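Local coordinates for protein beta-Ala-His dipeptidase (Homo sapiens, PDB 3DLJ) that hydrolyses Xaa-His dipeptides, above all carnosine and anserine, as a secreted, zinc-dependent peptidase of the M20 family, at residues A[247-258]-A[343-351]; A[443-451]-A[466-477]. One frame throughout, in Å; residues are numbered along the deposited sequence.

Overall arrangement
The two contacts lie on opposite sides of the chain's centre, their centres about 44 Å apart and their nearest atoms about 21 Å apart. They follow one another along the chain: contact 1 is closed before contact 2 opens. Contact 1 sets helix 250-258 on strand 346-355, part of the mixed sheet that also holds strands 216-232, 324-331 and 384-397. Contact 2 joins the short edge strand 444-445, and the loop after it, to helix 464-482 in the other, six-stranded sheet region, near the zinc site without contributing a ligand. Contact 2 thus belongs to the zinc-bearing catalytic domain, and contact 1 to the separate domain that, as in other M20 peptidases, is probably the dimerisation domain.

Contact 1 (A[247-258]-A[343-351]); sequences LHEPMADLVALL and IPGRVIGKF
Pro250 and Leu254 of helix 250-258 and Val347 of strand 346-351 form the middle of this contact. The CG2 methyl of Val347 lies between them, 3.8 Å from CB of Pro250 and 3.7 Å from CD2 of Leu254. With its CG anti to the backbone N (chi1 -180°), Leu254 spreads both methyls over the strand backbone, and CD2 comes to 3.5 Å from N of Gly349. Gly349 has no side chain, and both methyls of Leu254 rest directly on its backbone. On the other branch of Val347, CG1 meets SD of Met251, whose chain, bent at chi2 and chi3, also brings CG to 3.8 Å from CG of Pro344. Toward the start of the helix, the extended Glu249 crosses Ile343 at about a right angle, CG against the CG2 methyl and OE1 against CD1. Farther along, CD2 of Leu258 approaches CD2 of Phe351 at 4.1 Å. No direct hydrogen bond joins the two segments; one water bridges them instead, accepting from Met251 N at 2.8 Å and donating to Pro344 O at 2.9 Å.

Ile330 of strand 324-331 touches Met251, Leu254, Leu258 and Val347, extending the apolar layer. Asp253 anchors the helix through a salt bridge to Arg379 and hydrogen bonds to Ser381 and Asn383. The helix and strand axes run nearly parallel, 12° apart and 8.4 Å at closest approach, in a two-layer alpha-beta sandwich, helices on one face of a largely antiparallel sheet, consistent with the dimerisation (lid) domain of M20 peptidases.

Contact 2 (A[443-451]-A[466-477]); sequences VVLIPLGAV and NYIEGTKLFAAF
Leaving the short strand 444-445, the backbone of 443-451 passes along helix 466-477 and draws in toward its beginning, the CA separation falling from 9.1 Å between Ile446 and Phe474 to 6.0 Å between Leu448 and Asn466. At the close end the helix grips the loop by a polar bond: ND2 of Asn466 donates to Leu448 O at 2.8 Å. The bond is nearly straight, 166° at the hydrogen, and the acceptor lies in the amide plane of the asparagine, while the donor is tilted 23° from the carbonyl plane. Leu448 itself packs on Gly470, Leu473 and Phe474. Both of its methyls lie against the bare CA of Gly470, CD2 at 3.8 Å; CD2 also touches CD2 of Leu473, and CD1 meets CE2 of Phe474 at 3.8 Å. Ile446 works with both branches: CG2, anti to the backbone N, reaches CD2 of Leu473 at 3.6 Å, whereas CD1 stands over one face of the Phe477 ring in a CH-pi contact, 4.0 Å from the centroid. Val444 CG1 adds a looser touch to the same ring.

Strand 201-204 runs beside 444-445 in parallel, its Val203 also touching Phe477, and the OG of Ser205, just beyond it, is hydrogen-bonded to Ile446 O. Helix 141-160 packs on Leu448 and Thr471 through Ala150, and its Trp151 meets Phe474 edge-to-face. Helix 403-416 closes round Leu473 and Phe477 with Ile412 and Ala407, which leaves the helix wedged among two other helices and the edge of the sheet, with Gly449 near, but not at, the site of the zinc ligand Asp206.

Contact 1 (A[247-258]-A[343-351])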
loop_
_atom_site.group_PDB
_atom_site.type_symbol
_atom_site.label_atom_id
_atom_site.label_comp_id
_atom_site.label_asym_id
_atom_site.label_seq_id
_atom_site.Cartn_x
_atom_site.Cartn_y
_atom_site.Cartn_z
ATOM N N LEU A 247 33.428 26.373 1.821
ATOM C CA LEU A 247 32.834 25.440 0.861
ATOM C C LEU A 247 31.450 25.820 0.376
ATOM O O LEU A 247 30.672 26.452 1.092
ATOM C CB LEU A 247 32.736 24.042 1.459
ATOM C CG LEU A 247 33.996 23.357 1.938
ATOM C CD1 LEU A 247 33.568 22.241 2.862
ATOM C CD2 LEU A 247 34.867 22.861 0.752
ATOM N N HIS A 248 31.151 25.420 -0.857
ATOM C CA HIS A 248 29.785 25.268 -1.311
ATOM C C HIS A 248 29.336 23.957 -0.691
ATOM O O HIS A 248 29.736 22.870 -1.136
ATOM C CB HIS A 248 29.713 25.113 -2.824
ATOM C CG HIS A 248 30.033 26.360 -3.587
ATOM N ND1 HIS A 248 31.204 26.509 -4.306
ATOM C CD2 HIS A 248 29.315 27.489 -3.796
ATOM C CE1 HIS A 248 31.208 27.694 -4.893
ATOM N NE2 HIS A 248 30.072 28.307 -4.604
ATOM N N GLU A 249 28.535 24.047 0.361
ATOM C CA GLU A 249 28.163 22.858 1.116
ATOM C C GLU A 249 26.998 22.114 0.464
ATOM O O GLU A 249 25.939 22.710 0.232
ATOM C CB GLU A 249 27.839 23.235 2.558
ATOM C CG GLU A 249 28.982 23.918 3.271
ATOM C CD GLU A 249 28.720 24.095 4.768
ATOM O OE1 GLU A 249 29.541 24.750 5.441
ATOM O OE2 GLU A 249 27.699 23.568 5.282
ATOM N N PRO A 250 27.200 20.814 0.150
ATOM C CA PRO A 250 26.132 19.972 -0.391
ATOM C C PRO A 250 24.782 20.160 0.322
ATOM O O PRO A 250 23.768 20.283 -0.362
ATOM C CB PRO A 250 26.692 18.542 -0.193
ATOM C CG PRO A 250 28.157 18.747 -0.427
ATOM C CD PRO A 250 28.457 20.045 0.288
ATOM N N MET A 251 24.772 20.193 1.666
ATOM C CA MET A 251 23.515 20.412 2.423
ATOM C C MET A 251 22.848 21.760 2.123
ATOM O O MET A 251 21.615 21.842 2.057
ATOM C CB MET A 251 23.718 20.281 3.922
ATOM C CG MET A 251 23.701 18.870 4.435
ATOM S SD MET A 251 22.136 17.994 4.239
ATOM C CE MET A 251 21.125 18.668 5.577
ATOM N N ALA A 252 23.646 22.814 1.956
ATOM C CA ALA A 252 23.092 24.129 1.651
ATOM C C ALA A 252 22.398 24.126 0.263
ATOM O O ALA A 252 21.319 24.668 0.130
ATOM C CB ALA A 252 24.189 25.223 1.738
ATOM N N ASP A 253 23.034 23.510 -0.742
ATOM C CA ASP A 253 22.472 23.319 -2.077
ATOM C C ASP A 253 21.186 22.453 -2.038
ATOM O O ASP A 253 20.163 22.826 -2.596
ATOM C CB ASP A 253 23.516 22.676 -3.018
ATOM C CG ASP A 253 24.672 23.616 -3.399
ATOM O OD1 ASP A 253 24.524 24.852 -3.269
ATOM O OD2 ASP A 253 25.747 23.103 -3.846
ATOM N N LEU A 254 21.244 21.312 -1.359
ATOM C CA LEU A 254 20.098 20.407 -1.290
ATOM C C LEU A 254 18.894 21.031 -0.617
ATOM O O LEU A 254 17.773 20.933 -1.133
ATOM C CB LEU A 254 20.479 19.061 -0.634
ATOM C CG LEU A 254 19.378 17.996 -0.489
ATOM C CD1 LEU A 254 18.782 17.606 -1.871
ATOM C CD2 LEU A 254 19.857 16.755 0.268
ATOM N N VAL A 255 19.117 21.712 0.503
ATOM C CA VAL A 255 18.056 22.402 1.205
ATOM C C VAL A 255 17.383 23.498 0.350
ATOM O O VAL A 255 16.157 23.702 0.420
ATOM C CB VAL A 255 18.559 22.954 2.587
ATOM C CG1 VAL A 255 17.590 23.955 3.149
ATOM C CG2 VAL A 255 18.791 21.791 3.567
ATOM N N ALA A 256 18.179 24.195 -0.453
ATOM C CA ALA A 256 17.639 25.165 -1.389
ATOM C C ALA A 256 16.856 24.473 -2.523
ATOM O O ALA A 256 15.818 24.962 -2.947
ATOM C CB ALA A 256 18.749 26.039 -1.951
ATOM N N LEU A 257 17.363 23.345 -3.021
ATOM C CA LEU A 257 16.634 22.540 -4.011
ATOM C C LEU A 257 15.308 22.024 -3.491
ATOM O O LEU A 257 14.286 22.200 -4.130
ATOM C CB LEU A 257 17.495 21.365 -4.497
ATOM C CG LEU A 257 18.672 21.814 -5.369
ATOM C CD1 LEU A 257 19.665 20.694 -5.506
ATOM C CD2 LEU A 257 18.173 22.296 -6.736
ATOM N N LEU A 258 15.332 21.387 -2.333
ATOM C CA LEU A 258 14.115 20.891 -1.685
ATOM C C LEU A 258 13.125 21.998 -1.316
ATOM O O LEU A 258 11.910 21.803 -1.411
ATOM C CB LEU A 258 14.489 20.090 -0.428
ATOM C CG LEU A 258 15.319 18.810 -0.615
ATOM C CD1 LEU A 258 15.626 18.163 0.754
ATOM C CD2 LEU A 258 14.631 17.816 -1.570
ATOM N N ILE A 343 30.106 18.693 8.011
ATOM C CA ILE A 343 29.593 19.085 6.699
ATOM C C ILE A 343 29.582 17.806 5.832
ATOM O O ILE A 343 30.632 17.353 5.414
ATOM C CB ILE A 343 30.526 20.121 6.023
ATOM C CG1 ILE A 343 30.554 21.441 6.802
ATOM C CG2 ILE A 343 30.153 20.340 4.555
ATOM C CD1 ILE A 343 31.796 22.265 6.488
ATOM N N PRO A 344 28.395 17.209 5.601
ATOM C CA PRO A 344 28.240 16.041 4.708
ATOM C C PRO A 344 28.822 16.305 3.317
ATOM O O PRO A 344 28.596 17.372 2.769
ATOM C CB PRO A 344 26.716 15.872 4.618
ATOM C CG PRO A 344 26.202 16.468 5.889
ATOM C CD PRO A 344 27.107 17.607 6.216
ATOM N N GLY A 345 29.575 15.354 2.769
ATOM C CA GLY A 345 30.171 15.518 1.448
ATOM C C GLY A 345 29.207 15.172 0.316
ATOM O O GLY A 345 29.266 15.746 -0.761
ATOM N N ARG A 346 28.295 14.243 0.562
ATOM C CA ARG A 346 27.391 13.771 -0.471
ATOM C C ARG A 346 26.063 13.447 0.171
ATOM O O ARG A 346 25.979 12.604 1.078
ATOM C CB ARG A 346 27.964 12.490 -1.113
ATOM C CG ARG A 346 27.502 12.230 -2.527
ATOM C CD ARG A 346 28.120 10.913 -3.046
ATOM N NE ARG A 346 27.182 9.818 -2.837
ATOM C CZ ARG A 346 26.856 8.928 -3.767
ATOM N NH1 ARG A 346 25.961 7.970 -3.490
ATOM N NH2 ARG A 346 27.434 8.995 -4.971
ATOM N N VAL A 347 25.021 14.095 -0.325
ATOM C CA VAL A 347 23.688 13.964 0.246
ATOM C C VAL A 347 22.654 13.729 -0.859
ATOM O O VAL A 347 22.842 14.179 -2.004
ATOM C CB VAL A 347 23.322 15.239 1.057
ATOM C CG1 VAL A 347 24.146 15.314 2.319
ATOM C CG2 VAL A 347 23.560 16.497 0.200
ATOM N N ILE A 348 21.583 13.012 -0.520
ATOM C CA ILE A 348 20.508 12.696 -1.462
ATOM C C ILE A 348 19.158 13.068 -0.841
ATOM O O ILE A 348 18.735 12.476 0.160
ATOM C CB ILE A 348 20.485 11.161 -1.880
ATOM C CG1 ILE A 348 21.895 10.632 -2.195
ATOM C CG2 ILE A 348 19.581 10.922 -3.125
ATOM C CD1 ILE A 348 21.920 9.192 -2.664
ATOM N N GLY A 349 18.489 14.045 -1.437
ATOM C CA GLY A 349 17.149 14.412 -1.027
ATOM C C GLY A 349 16.152 13.450 -1.650
ATOM O O GLY A 349 16.342 12.999 -2.776
ATOM N N LYS A 350 15.074 13.150 -0.923
ATOM C CA LYS A 350 14.006 12.267 -1.419
ATOM C C LYS A 350 12.658 12.943 -1.322
ATOM O O LYS A 350 12.289 13.506 -0.278
ATOM C CB LYS A 350 13.960 10.962 -0.623
ATOM C CG LYS A 350 15.320 10.344 -0.297
ATOM C CD LYS A 350 15.823 9.376 -1.338
ATOM C CE LYS A 350 17.241 8.940 -0.965
ATOM N NZ LYS A 350 17.255 7.630 -0.238
ATOM N N PHE A 351 11.911 12.880 -2.415
ATOM C CA PHE A 351 10.579 13.436 -2.452
ATOM C C PHE A 351 9.797 12.787 -3.589
ATOM O O PHE A 351 10.376 12.190 -4.484
ATOM C CB PHE A 351 10.613 14.980 -2.600
ATOM C CG PHE A 351 11.040 15.471 -3.982
ATOM C CD1 PHE A 351 10.089 15.715 -4.972
ATOM C CD2 PHE A 351 12.378 15.679 -4.278
ATOM C CE1 PHE A 351 10.455 16.183 -6.228
ATOM C CE2 PHE A 351 12.764 16.146 -5.545
ATOM C CZ PHE A 351 11.799 16.404 -6.516
HETATM O O HOH W 1 26.988 19.667 3.356
#

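Contact 2 (A[443-451]-A[466-477])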
loop_
_atom_site.group_PDB
_atom_site.type_symbol
_atom_site.label_atom_id
_atom_site.label_comp_id
_atom_site.label_asym_id
_atom_site.label_seq_id
_atom_site.Cartn_x
_atom_site.Cartn_y
_atom_site.Cartn_z
ATOM N N VAL A 443 -10.164 -5.627 -11.413
ATOM C CA VAL A 443 -9.675 -5.611 -10.019
ATOM C C VAL A 443 -10.650 -4.827 -9.117
ATOM O O VAL A 443 -11.042 -3.697 -9.449
ATOM C CB VAL A 443 -8.203 -5.075 -9.911
ATOM C CG1 VAL A 443 -7.903 -4.513 -8.536
ATOM C CG2 VAL A 443 -7.199 -6.175 -10.195
ATOM N N VAL A 444 -11.061 -5.445 -8.010
ATOM C CA VAL A 444 -11.887 -4.756 -7.011
ATOM C C VAL A 444 -11.105 -4.542 -5.710
ATOM O O VAL A 444 -10.548 -5.486 -5.136
ATOM C CB VAL A 444 -13.238 -5.505 -6.744
ATOM C CG1 VAL A 444 -12.991 -6.964 -6.398
ATOM C CG2 VAL A 444 -14.046 -4.824 -5.637
ATOM N N LEU A 445 -11.056 -3.302 -5.248
ATOM C CA LEU A 445 -10.371 -3.013 -3.993
ATOM C C LEU A 445 -11.336 -2.966 -2.816
ATOM O O LEU A 445 -12.162 -2.065 -2.707
ATOM C CB LEU A 445 -9.543 -1.721 -4.071
ATOM C CG LEU A 445 -8.583 -1.545 -5.245
ATOM C CD1 LEU A 445 -8.003 -0.160 -5.161
ATOM C CD2 LEU A 445 -7.482 -2.579 -5.245
ATOM N N ILE A 446 -11.215 -3.952 -1.931
ATOM C CA ILE A 446 -12.042 -4.022 -0.728
ATOM C C ILE A 446 -11.196 -3.705 0.513
ATOM O O ILE A 446 -10.513 -4.569 1.036
ATOM C CB ILE A 446 -12.742 -5.404 -0.587
ATOM C CG1 ILE A 446 -13.385 -5.812 -1.934
ATOM C CG2 ILE A 446 -13.778 -5.355 0.524
ATOM C CD1 ILE A 446 -14.051 -7.190 -1.952
ATOM N N PRO A 447 -11.256 -2.453 0.982
ATOM C CA PRO A 447 -10.480 -2.045 2.139
ATOM C C PRO A 447 -11.020 -2.704 3.411
ATOM O O PRO A 447 -12.226 -2.743 3.596
ATOM C CB PRO A 447 -10.665 -0.519 2.168
ATOM C CG PRO A 447 -11.956 -0.249 1.419
ATOM C CD PRO A 447 -12.105 -1.368 0.434
ATOM N N LEU A 448 -10.125 -3.249 4.251
ATOM C CA LEU A 448 -10.501 -3.726 5.596
ATOM C C LEU A 448 -9.993 -2.801 6.701
ATOM O O LEU A 448 -10.522 -2.807 7.822
ATOM C CB LEU A 448 -10.012 -5.161 5.871
ATOM C CG LEU A 448 -10.649 -6.381 5.198
ATOM C CD1 LEU A 448 -10.438 -7.638 6.057
ATOM C CD2 LEU A 448 -12.096 -6.146 4.963
ATOM N N GLY A 449 -8.988 -1.995 6.378
ATOM C CA GLY A 449 -8.374 -1.121 7.361
ATOM C C GLY A 449 -9.154 0.122 7.736
ATOM O O GLY A 449 -9.929 0.647 6.941
ATOM N N ALA A 450 -8.964 0.589 8.968
ATOM C CA ALA A 450 -9.501 1.885 9.362
ATOM C C ALA A 450 -8.530 2.971 8.955
ATOM O O ALA A 450 -7.336 2.725 8.774
ATOM C CB ALA A 450 -9.809 1.961 10.868
ATOM N N VAL A 451 -9.062 4.179 8.851
ATOM C CA VAL A 451 -8.331 5.378 8.428
ATOM C C VAL A 451 -7.094 5.619 9.286
ATOM O O VAL A 451 -6.077 6.133 8.800
ATOM C CB VAL A 451 -9.313 6.618 8.450
ATOM C CG1 VAL A 451 -9.725 7.000 9.881
ATOM C CG2 VAL A 451 -8.734 7.804 7.690
ATOM N N ASN A 466 -12.631 -4.773 12.627
ATOM C CA ASN A 466 -12.340 -4.770 11.191
ATOM C C ASN A 466 -11.833 -6.104 10.668
ATOM O O ASN A 466 -12.221 -6.534 9.579
ATOM C CB ASN A 466 -11.321 -3.706 10.856
ATOM C CG ASN A 466 -11.866 -2.321 11.012
ATOM O OD1 ASN A 466 -12.325 -1.939 12.081
ATOM N ND2 ASN A 466 -11.785 -1.538 9.949
ATOM N N TYR A 467 -10.963 -6.744 11.444
ATOM C CA TYR A 467 -10.381 -8.033 11.091
ATOM C C TYR A 467 -11.417 -9.165 11.096
ATOM O O TYR A 467 -11.433 -9.996 10.200
ATOM C CB TYR A 467 -9.234 -8.336 12.067
ATOM C CG TYR A 467 -8.542 -9.672 11.922
ATOM C CD1 TYR A 467 -7.941 -10.055 10.706
ATOM C CD2 TYR A 467 -8.433 -10.541 13.017
ATOM C CE1 TYR A 467 -7.272 -11.279 10.576
ATOM C CE2 TYR A 467 -7.760 -11.753 12.903
ATOM C CZ TYR A 467 -7.171 -12.122 11.668
ATOM O OH TYR A 467 -6.501 -13.347 11.534
ATOM N N ILE A 468 -12.278 -9.175 12.110
ATOM C CA ILE A 468 -13.300 -10.205 12.288
ATOM C C ILE A 468 -14.535 -9.982 11.429
ATOM O O ILE A 468 -14.986 -10.902 10.743
ATOM C CB ILE A 468 -13.675 -10.360 13.775
ATOM C CG1 ILE A 468 -12.440 -10.797 14.579
ATOM C CG2 ILE A 468 -14.817 -11.371 13.953
ATOM C CD1 ILE A 468 -11.766 -12.097 14.082
ATOM N N GLU A 469 -15.073 -8.762 11.446
ATOM C CA GLU A 469 -16.183 -8.395 10.572
ATOM C C GLU A 469 -15.802 -8.443 9.101
ATOM O O GLU A 469 -16.657 -8.725 8.253
ATOM C CB GLU A 469 -16.733 -7.016 10.941
ATOM C CG GLU A 469 -17.428 -6.982 12.327
ATOM C CD GLU A 469 -18.584 -8.006 12.487
ATOM O OE1 GLU A 469 -18.550 -8.852 13.416
ATOM O OE2 GLU A 469 -19.532 -7.971 11.690
ATOM N N GLY A 470 -14.521 -8.186 8.802
ATOM C CA GLY A 470 -13.991 -8.271 7.450
ATOM C C GLY A 470 -13.895 -9.688 6.936
ATOM O O GLY A 470 -14.025 -9.917 5.749
ATOM N N THR A 471 -13.631 -10.642 7.828
ATOM C CA THR A 471 -13.734 -12.060 7.529
ATOM C C THR A 471 -15.149 -12.440 7.058
ATOM O O THR A 471 -15.305 -13.185 6.078
ATOM C CB THR A 471 -13.302 -12.930 8.760
ATOM O OG1 THR A 471 -12.014 -12.493 9.251
ATOM C CG2 THR A 471 -13.253 -14.412 8.405
ATOM N N LYS A 472 -16.167 -11.916 7.739
ATOM C CA LYS A 472 -17.565 -12.087 7.334
ATOM C C LYS A 472 -17.906 -11.447 5.994
ATOM O O LYS A 472 -18.691 -12.013 5.203
ATOM C CB LYS A 472 -18.494 -11.528 8.403
ATOM C CG LYS A 472 -18.497 -12.343 9.655
ATOM C CD LYS A 472 -18.795 -11.462 10.831
ATOM C CE LYS A 472 -18.966 -12.265 12.075
ATOM N NZ LYS A 472 -19.829 -11.487 12.971
ATOM N N LEU A 473 -17.325 -10.268 5.752
ATOM C CA LEU A 473 -17.482 -9.551 4.498
ATOM C C LEU A 473 -17.004 -10.424 3.342
ATOM O O LEU A 473 -17.695 -10.564 2.317
ATOM C CB LEU A 473 -16.690 -8.233 4.518
ATOM C CG LEU A 473 -16.646 -7.417 3.222
ATOM C CD1 LEU A 473 -18.045 -7.013 2.890
ATOM C CD2 LEU A 473 -15.788 -6.184 3.367
ATOM N N PHE A 474 -15.820 -10.999 3.498
ATOM C CA PHE A 474 -15.298 -11.891 2.488
ATOM C C PHE A 474 -16.193 -13.129 2.282
ATOM O O PHE A 474 -16.414 -13.571 1.144
ATOM C CB PHE A 474 -13.829 -12.271 2.804
ATOM C CG PHE A 474 -12.832 -11.150 2.596
ATOM C CD1 PHE A 474 -13.043 -10.154 1.629
ATOM C CD2 PHE A 474 -11.642 -11.112 3.342
ATOM C CE1 PHE A 474 -12.093 -9.121 1.423
ATOM C CE2 PHE A 474 -10.663 -10.076 3.145
ATOM C CZ PHE A 474 -10.894 -9.093 2.184
ATOM N N ALA A 475 -16.686 -13.705 3.376
ATOM C CA ALA A 475 -17.654 -14.833 3.303
ATOM C C ALA A 475 -18.923 -14.495 2.467
ATOM O O ALA A 475 -19.284 -15.224 1.522
ATOM C CB ALA A 475 -18.031 -15.296 4.709
ATOM N N ALA A 476 -19.575 -13.379 2.793
ATOM C CA ALA A 476 -20.727 -12.894 2.025
ATOM C C ALA A 476 -20.393 -12.679 0.528
ATOM O O ALA A 476 -21.221 -12.964 -0.361
ATOM C CB ALA A 476 -21.268 -11.598 2.647
ATOM N N PHE A 477 -19.180 -12.185 0.277
ATOM C CA PHE A 477 -18.708 -11.810 -1.044
ATOM C C PHE A 477 -18.551 -13.028 -1.953
ATOM O O PHE A 477 -18.944 -12.977 -3.128
ATOM C CB PHE A 477 -17.399 -11.016 -0.909
ATOM C CG PHE A 477 -16.801 -10.579 -2.214
ATOM C CD1 PHE A 477 -17.405 -9.581 -2.985
ATOM C CD2 PHE A 477 -15.615 -11.144 -2.669
ATOM C CE1 PHE A 477 -16.831 -9.152 -4.185
ATOM C CE2 PHE A 477 -15.048 -10.726 -3.875
ATOM C CZ PHE A 477 -15.660 -9.725 -4.634
#